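PDB 4WBY: A-adding tRNA nucleotidyltransferase from Aquifex aeolicus, which adds the terminal adenosine to tRNAs ending in CC, using ATP, to complete their 3' CCA end. Local coordinates for residues E10-E15 against G83-E88; K59-R64 against L87-A92. All coordinates share one frame; numbering follows the deposited sequence.

Contact 1 (E10-E15 against G83-E88)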
loop_
_atom_site.group_PDB
_atom_site.type_symbol
_atom_site.label_atom_id
_atom_site.label_comp_id
_atom_site.label_asym_id
_atom_site.label_seq_id
_atom_site.Cartn_x
_atom_site.Cartn_y
_atom_site.Cartn_z
ATOM N N GLU A 10 -21.015 14.823 6.297
ATOM C CA GLU A 10 -22.282 15.466 5.953
ATOM C C GLU A 10 -22.249 16.997 6.015
ATOM O O GLU A 10 -22.678 17.662 5.072
ATOM C CB GLU A 10 -23.386 14.917 6.866
ATOM C CG GLU A 10 -24.653 15.761 6.947
ATOM C CD GLU A 10 -25.577 15.603 5.746
ATOM O OE1 GLU A 10 -25.221 14.886 4.786
ATOM O OE2 GLU A 10 -26.677 16.207 5.769
ATOM N N GLU A 11 -21.735 17.570 7.099
ATOM C CA GLU A 11 -21.748 19.032 7.228
ATOM C C GLU A 11 -20.966 19.714 6.110
ATOM O O GLU A 11 -21.444 20.672 5.495
ATOM C CB GLU A 11 -21.194 19.468 8.587
ATOM C CG GLU A 11 -22.108 19.175 9.760
ATOM C CD GLU A 11 -21.671 19.879 11.037
ATOM O OE1 GLU A 11 -20.676 20.636 10.999
ATOM O OE2 GLU A 11 -22.324 19.674 12.082
ATOM N N ILE A 12 -19.774 19.207 5.819
ATOM C CA ILE A 12 -18.955 19.786 4.764
ATOM C C ILE A 12 -19.562 19.517 3.383
ATOM O O ILE A 12 -19.566 20.398 2.527
ATOM C CB ILE A 12 -17.499 19.258 4.835
ATOM C CG1 ILE A 12 -16.790 19.833 6.063
ATOM C CG2 ILE A 12 -16.716 19.621 3.572
ATOM C CD1 ILE A 12 -16.700 21.357 6.073
ATOM N N ALA A 13 -20.083 18.311 3.164
ATOM C CA ALA A 13 -20.719 18.000 1.883
ATOM C C ALA A 13 -21.877 18.968 1.587
ATOM O O ALA A 13 -21.989 19.504 0.475
ATOM C CB ALA A 13 -21.220 16.562 1.879
ATOM N N ARG A 14 -22.733 19.199 2.583
ATOM C CA ARG A 14 -23.836 20.144 2.431
ATOM C C ARG A 14 -23.315 21.530 2.069
ATOM O O ARG A 14 -23.828 22.186 1.154
ATOM C CB ARG A 14 -24.663 20.232 3.720
ATOM C CG ARG A 14 -25.483 18.995 4.047
ATOM C CD ARG A 14 -26.731 18.885 3.183
ATOM N NE ARG A 14 -27.508 17.715 3.577
ATOM C CZ ARG A 14 -28.655 17.354 3.013
ATOM N NH1 ARG A 14 -29.166 18.078 2.030
ATOM N NH2 ARG A 14 -29.288 16.266 3.431
ATOM N N GLU A 15 -22.297 21.978 2.801
ATOM C CA GLU A 15 -21.753 23.313 2.604
ATOM C C GLU A 15 -21.105 23.464 1.230
ATOM O O GLU A 15 -21.241 24.502 0.587
ATOM C CB GLU A 15 -20.744 23.643 3.700
ATOM C CG GLU A 15 -20.249 25.080 3.634
ATOM C CD GLU A 15 -19.410 25.463 4.828
ATOM O OE1 GLU A 15 -18.999 24.555 5.576
ATOM O OE2 GLU A 15 -19.147 26.666 4.998
ATOM N N GLY A 83 -10.607 20.155 10.568
ATOM C CA GLY A 83 -10.617 19.162 11.628
ATOM C C GLY A 83 -9.876 17.924 11.148
ATOM O O GLY A 83 -8.756 18.019 10.657
ATOM N N LYS A 84 -10.514 16.762 11.256
ATOM C CA LYS A 84 -9.891 15.507 10.845
ATOM C C LYS A 84 -10.053 15.203 9.352
ATOM O O LYS A 84 -9.502 14.217 8.847
ATOM C CB LYS A 84 -10.471 14.353 11.667
ATOM C CG LYS A 84 -10.151 14.435 13.148
ATOM C CD LYS A 84 -8.677 14.175 13.395
ATOM C CE LYS A 84 -8.341 14.227 14.878
ATOM N NZ LYS A 84 -6.921 13.865 15.131
ATOM N N LEU A 85 -10.813 16.034 8.647
ATOM C CA LEU A 85 -11.090 15.810 7.224
ATOM C C LEU A 85 -10.044 16.415 6.296
ATOM O O LEU A 85 -9.831 17.627 6.302
ATOM C CB LEU A 85 -12.447 16.392 6.849
ATOM C CG LEU A 85 -13.674 15.684 7.395
ATOM C CD1 LEU A 85 -14.898 16.543 7.101
ATOM C CD2 LEU A 85 -13.811 14.313 6.755
ATOM N N LYS A 86 -9.421 15.582 5.477
ATOM C CA LYS A 86 -8.523 16.070 4.436
ATOM C C LYS A 86 -9.303 16.151 3.139
ATOM O O LYS A 86 -9.832 15.139 2.665
ATOM C CB LYS A 86 -7.302 15.160 4.281
ATOM C CG LYS A 86 -6.407 15.178 5.506
ATOM C CD LYS A 86 -5.205 14.260 5.335
ATOM C CE LYS A 86 -4.314 14.729 4.195
ATOM N NZ LYS A 86 -3.069 13.919 4.083
ATOM N N LEU A 87 -9.381 17.354 2.579
ATOM C CA LEU A 87 -10.199 17.613 1.407
ATOM C C LEU A 87 -9.367 17.953 0.176
ATOM O O LEU A 87 -8.404 18.723 0.243
ATOM C CB LEU A 87 -11.177 18.757 1.692
ATOM C CG LEU A 87 -12.008 18.631 2.968
ATOM C CD1 LEU A 87 -12.792 19.915 3.189
ATOM C CD2 LEU A 87 -12.936 17.416 2.922
ATOM N N GLU A 88 -9.757 17.383 -0.955
ATOM C CA GLU A 88 -9.197 17.765 -2.241
ATOM C C GLU A 88 -10.325 18.228 -3.146
ATOM O O GLU A 88 -11.379 17.593 -3.195
ATOM C CB GLU A 88 -8.454 16.602 -2.894
ATOM C CG GLU A 88 -8.052 16.903 -4.324
ATOM C CD GLU A 88 -7.518 15.691 -5.049
ATOM O OE1 GLU A 88 -6.434 15.210 -4.662
ATOM O OE2 GLU A 88 -8.182 15.220 -6.003
#
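Ile12 meets Leu85 and Leu87 through branched aliphatic groups alone, and the flat groups of this pair of segments lie elsewhere, on the helix at Glu10 and Arg14. The carboxylate of Glu10 sits at the edge of the Arg14 guanidinium, in its plane, and Arg14 NE gives Glu10 OE2 a nearly straight hydrogen bond of 2.8 Å (173° at the hydrogen), which is also a salt bridge. The carboxylate itself is tilted: its oxygen is met from above its plane, 40° out of it. Tyr134 adds a cation-pi contact to Arg14 and a hydrogen bond to Glu10 OE1.

Toward the strand, Ile12 divides its contact between two branches. CG1, which lies beside the backbone N (chi1 -70°), comes within 3.9 Å of Leu85 CD1, the two side chains passing each other in opposite directions. The same torsion sets CG2 anti to the backbone N, and this methyl approaches Leu87 CD1 at 4.0 Å, with the side chains at an oblique angle. The backbones remain well apart, Ile12 CA and Leu85 CA being separated by 9.1 Å, so between segments 10-15 and 83-88 the contact is made by side chains alone. Ile82 of strand 77-82 and His65 of helix 54-65 also touch Ile12.

Alternation along the strand sends Leu85 and Leu87 to the helix side, whereas Lys86 and Glu88 point to the other face, against Asp45 and Asp47, which probably bind magnesium. No hydrogen bond crosses between the segments, and all three touching residues are buried. The chemistry is thus segregated: van der Waals and hydrophobic contact attaches one side of the helix to the sheet of the head domain, while the Glu10-Arg14 ion pair bridges a single turn of the helix away from that interface.

Contact 2 (K59-R64 against L87-A92)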
loop_
_atom_site.group_PDB
_atom_site.type_symbol
_atom_site.label_atom_id
_atom_site.label_comp_id
_atom_site.label_asym_id
_atom_site.label_seq_id
_atom_site.Cartn_x
_atom_site.Cartn_y
_atom_site.Cartn_z
ATOM N N LYS A 59 -11.071 27.821 -1.932
ATOM C CA LYS A 59 -10.592 28.996 -1.214
ATOM C C LYS A 59 -11.713 29.618 -0.378
ATOM O O LYS A 59 -11.476 30.109 0.726
ATOM C CB LYS A 59 -10.003 30.023 -2.191
ATOM C CG LYS A 59 -8.633 29.619 -2.730
ATOM C CD LYS A 59 -8.172 30.516 -3.867
ATOM C CE LYS A 59 -8.002 31.954 -3.439
ATOM N NZ LYS A 59 -7.455 32.762 -4.570
ATOM N N GLU A 60 -12.937 29.590 -0.895
ATOM C CA GLU A 60 -14.059 30.151 -0.150
ATOM C C GLU A 60 -14.431 29.273 1.045
ATOM O O GLU A 60 -14.698 29.780 2.135
ATOM C CB GLU A 60 -15.264 30.353 -1.066
ATOM C CG GLU A 60 -16.531 30.823 -0.348
ATOM C CD GLU A 60 -16.382 32.190 0.319
ATOM O OE1 GLU A 60 -15.453 32.947 -0.036
ATOM O OE2 GLU A 60 -17.204 32.508 1.204
ATOM N N LEU A 61 -14.464 27.958 0.843
ATOM C CA LEU A 61 -14.694 27.049 1.955
ATOM C C LEU A 61 -13.627 27.247 3.038
ATOM O O LEU A 61 -13.934 27.301 4.236
ATOM C CB LEU A 61 -14.706 25.593 1.469
ATOM C CG LEU A 61 -14.985 24.530 2.538
ATOM C CD1 LEU A 61 -16.424 24.631 3.061
ATOM C CD2 LEU A 61 -14.683 23.114 2.019
ATOM N N ALA A 62 -12.377 27.373 2.611
ATOM C CA ALA A 62 -11.272 27.555 3.549
ATOM C C ALA A 62 -11.404 28.860 4.335
ATOM O O ALA A 62 -11.143 28.892 5.535
ATOM C CB ALA A 62 -9.954 27.520 2.815
ATOM N N ARG A 63 -11.793 29.930 3.648
ATOM C CA ARG A 63 -11.996 31.222 4.292
ATOM C C ARG A 63 -13.061 31.121 5.389
ATOM O O ARG A 63 -12.886 31.623 6.511
ATOM C CB ARG A 63 -12.404 32.270 3.253
ATOM C CG ARG A 63 -12.580 33.663 3.826
ATOM C CD ARG A 63 -13.242 34.615 2.826
ATOM N NE ARG A 63 -14.652 34.295 2.616
ATOM C CZ ARG A 63 -15.628 34.664 3.438
ATOM N NH1 ARG A 63 -15.345 35.372 4.519
ATOM N NH2 ARG A 63 -16.885 34.331 3.177
ATOM N N ARG A 64 -14.164 30.454 5.070
ATOM C CA ARG A 64 -15.244 30.334 6.036
ATOM C C ARG A 64 -14.835 29.523 7.258
ATOM O O ARG A 64 -15.313 29.785 8.366
ATOM C CB ARG A 64 -16.472 29.716 5.380
ATOM C CG ARG A 64 -17.033 30.597 4.294
ATOM C CD ARG A 64 -18.308 30.031 3.713
ATOM N NE ARG A 64 -18.724 30.807 2.551
ATOM C CZ ARG A 64 -19.899 30.680 1.943
ATOM N NH1 ARG A 64 -20.796 29.815 2.391
ATOM N NH2 ARG A 64 -20.178 31.430 0.890
ATOM N N LEU A 87 -9.381 17.354 2.579
ATOM C CA LEU A 87 -10.199 17.613 1.407
ATOM C C LEU A 87 -9.367 17.953 0.176
ATOM O O LEU A 87 -8.404 18.723 0.243
ATOM C CB LEU A 87 -11.177 18.757 1.692
ATOM C CG LEU A 87 -12.008 18.631 2.968
ATOM C CD1 LEU A 87 -12.792 19.915 3.189
ATOM C CD2 LEU A 87 -12.936 17.416 2.922
ATOM N N GLU A 88 -9.757 17.383 -0.955
ATOM C CA GLU A 88 -9.197 17.765 -2.241
ATOM C C GLU A 88 -10.325 18.228 -3.146
ATOM O O GLU A 88 -11.379 17.593 -3.195
ATOM C CB GLU A 88 -8.454 16.602 -2.894
ATOM C CG GLU A 88 -8.052 16.903 -4.324
ATOM C CD GLU A 88 -7.518 15.691 -5.049
ATOM O OE1 GLU A 88 -6.434 15.210 -4.662
ATOM O OE2 GLU A 88 -8.182 15.220 -6.003
ATOM N N PHE A 89 -10.097 19.331 -3.855
ATOM C CA PHE A 89 -11.033 19.848 -4.841
ATOM C C PHE A 89 -10.342 19.913 -6.190
ATOM O O PHE A 89 -9.289 20.532 -6.315
ATOM C CB PHE A 89 -11.544 21.234 -4.436
ATOM C CG PHE A 89 -12.413 21.210 -3.228
ATOM C CD1 PHE A 89 -11.860 21.235 -1.958
ATOM C CD2 PHE A 89 -13.789 21.127 -3.356
ATOM C CE1 PHE A 89 -12.669 21.192 -0.844
ATOM C CE2 PHE A 89 -14.600 21.075 -2.243
ATOM C CZ PHE A 89 -14.041 21.116 -0.990
ATOM N N ALA A 90 -10.927 19.273 -7.192
ATOM C CA ALA A 90 -10.336 19.232 -8.522
ATOM C C ALA A 90 -11.336 19.697 -9.557
ATOM O O ALA A 90 -12.517 19.401 -9.468
ATOM C CB ALA A 90 -9.839 17.822 -8.860
ATOM N N THR A 91 -10.853 20.455 -10.525
ATOM C CA THR A 91 -11.665 20.870 -11.653
ATOM C C THR A 91 -11.901 19.664 -12.563
ATOM O O THR A 91 -10.966 18.922 -12.863
ATOM C CB THR A 91 -10.971 22.017 -12.420
ATOM O OG1 THR A 91 -10.770 23.130 -11.536
ATOM C CG2 THR A 91 -11.793 22.464 -13.620
ATOM N N ALA A 92 -13.144 19.459 -12.992
ATOM C CA ALA A 92 -13.457 18.382 -13.944
ATOM C C ALA A 92 -12.601 18.513 -15.193
ATOM O O ALA A 92 -12.511 19.597 -15.759
ATOM C CB ALA A 92 -14.938 18.410 -14.322
#
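Leu61 alone carries segment 59-64 onto Leu87 and Phe89, and it is preceded by Glu60, whose carboxylate gathers the two arginines further along the helix. Within the segment, Glu60 OE2 is the more heavily engaged oxygen: Arg63 NH2 reaches it on the syn side at 2.7 Å, and Arg64 NE on the anti side at 2.6 Å.

At Leu61, CG is anti to the backbone N (chi1 -178°), which directs the branch at the strand, and the second torsion leaves CD2 as the methyl that touches. There it lies 3.7 Å from Phe89 CZ, approaching the ring obliquely, and 3.9 Å from Leu87 CD1. Leu61 crosses both side chains at about a right angle, a single methyl, CD2, touching the leucine branch and the CZ end of the ring. Ala58, Leu57 and Ala54 of the same helix also touch Phe89, and its ring stacks with that of Phe48. Ala62 packs instead on Leu80 of strand 77-82.

Arg63 then grips Glu60 side-on with two nitrogens, NE bonding Glu60 OE1 at 3.1 Å from above the carboxylate plane. Arg64 completes the network, and its NH2 forms a second salt bridge with Glu22 of helix 7-22, tying the two helices together by charge. Glu60 can balance only about one of the two positive charges, and Glu22 probably offsets part of the other.

Such a helix, amphipathic and laid with its apolar side on a mixed sheet, belongs to the nucleotidyltransferase head domain; here helix 54-65 makes the beta-alpha-beta crossover from strand 45-51 to the parallel strand 69-72, with 85-91 and 77-82 between them.

In the fold
Contacts 1 and 2 lie with their centres 10 Å apart and share strand 85-91, where the CD1 methyl of Leu87 serves both helices. The helices also meet directly: Glu15 CD of segment 10-15 packs 3.6 Å from Leu61 CD1 of segment 59-64, and Glu15 OE1 is hydrogen-bonded to His65. Helices 7-22 and 54-65 thus form one layer over the same face of the head-domain sheet. Strand 45-51, the parallel neighbour of 85-91, bears Asp45 and Asp47, the probable magnesium ligands. Leu87, common to both contacts, has its side chain about 7 Å from that of Asp47, so the buried layer backs the presumed metal site.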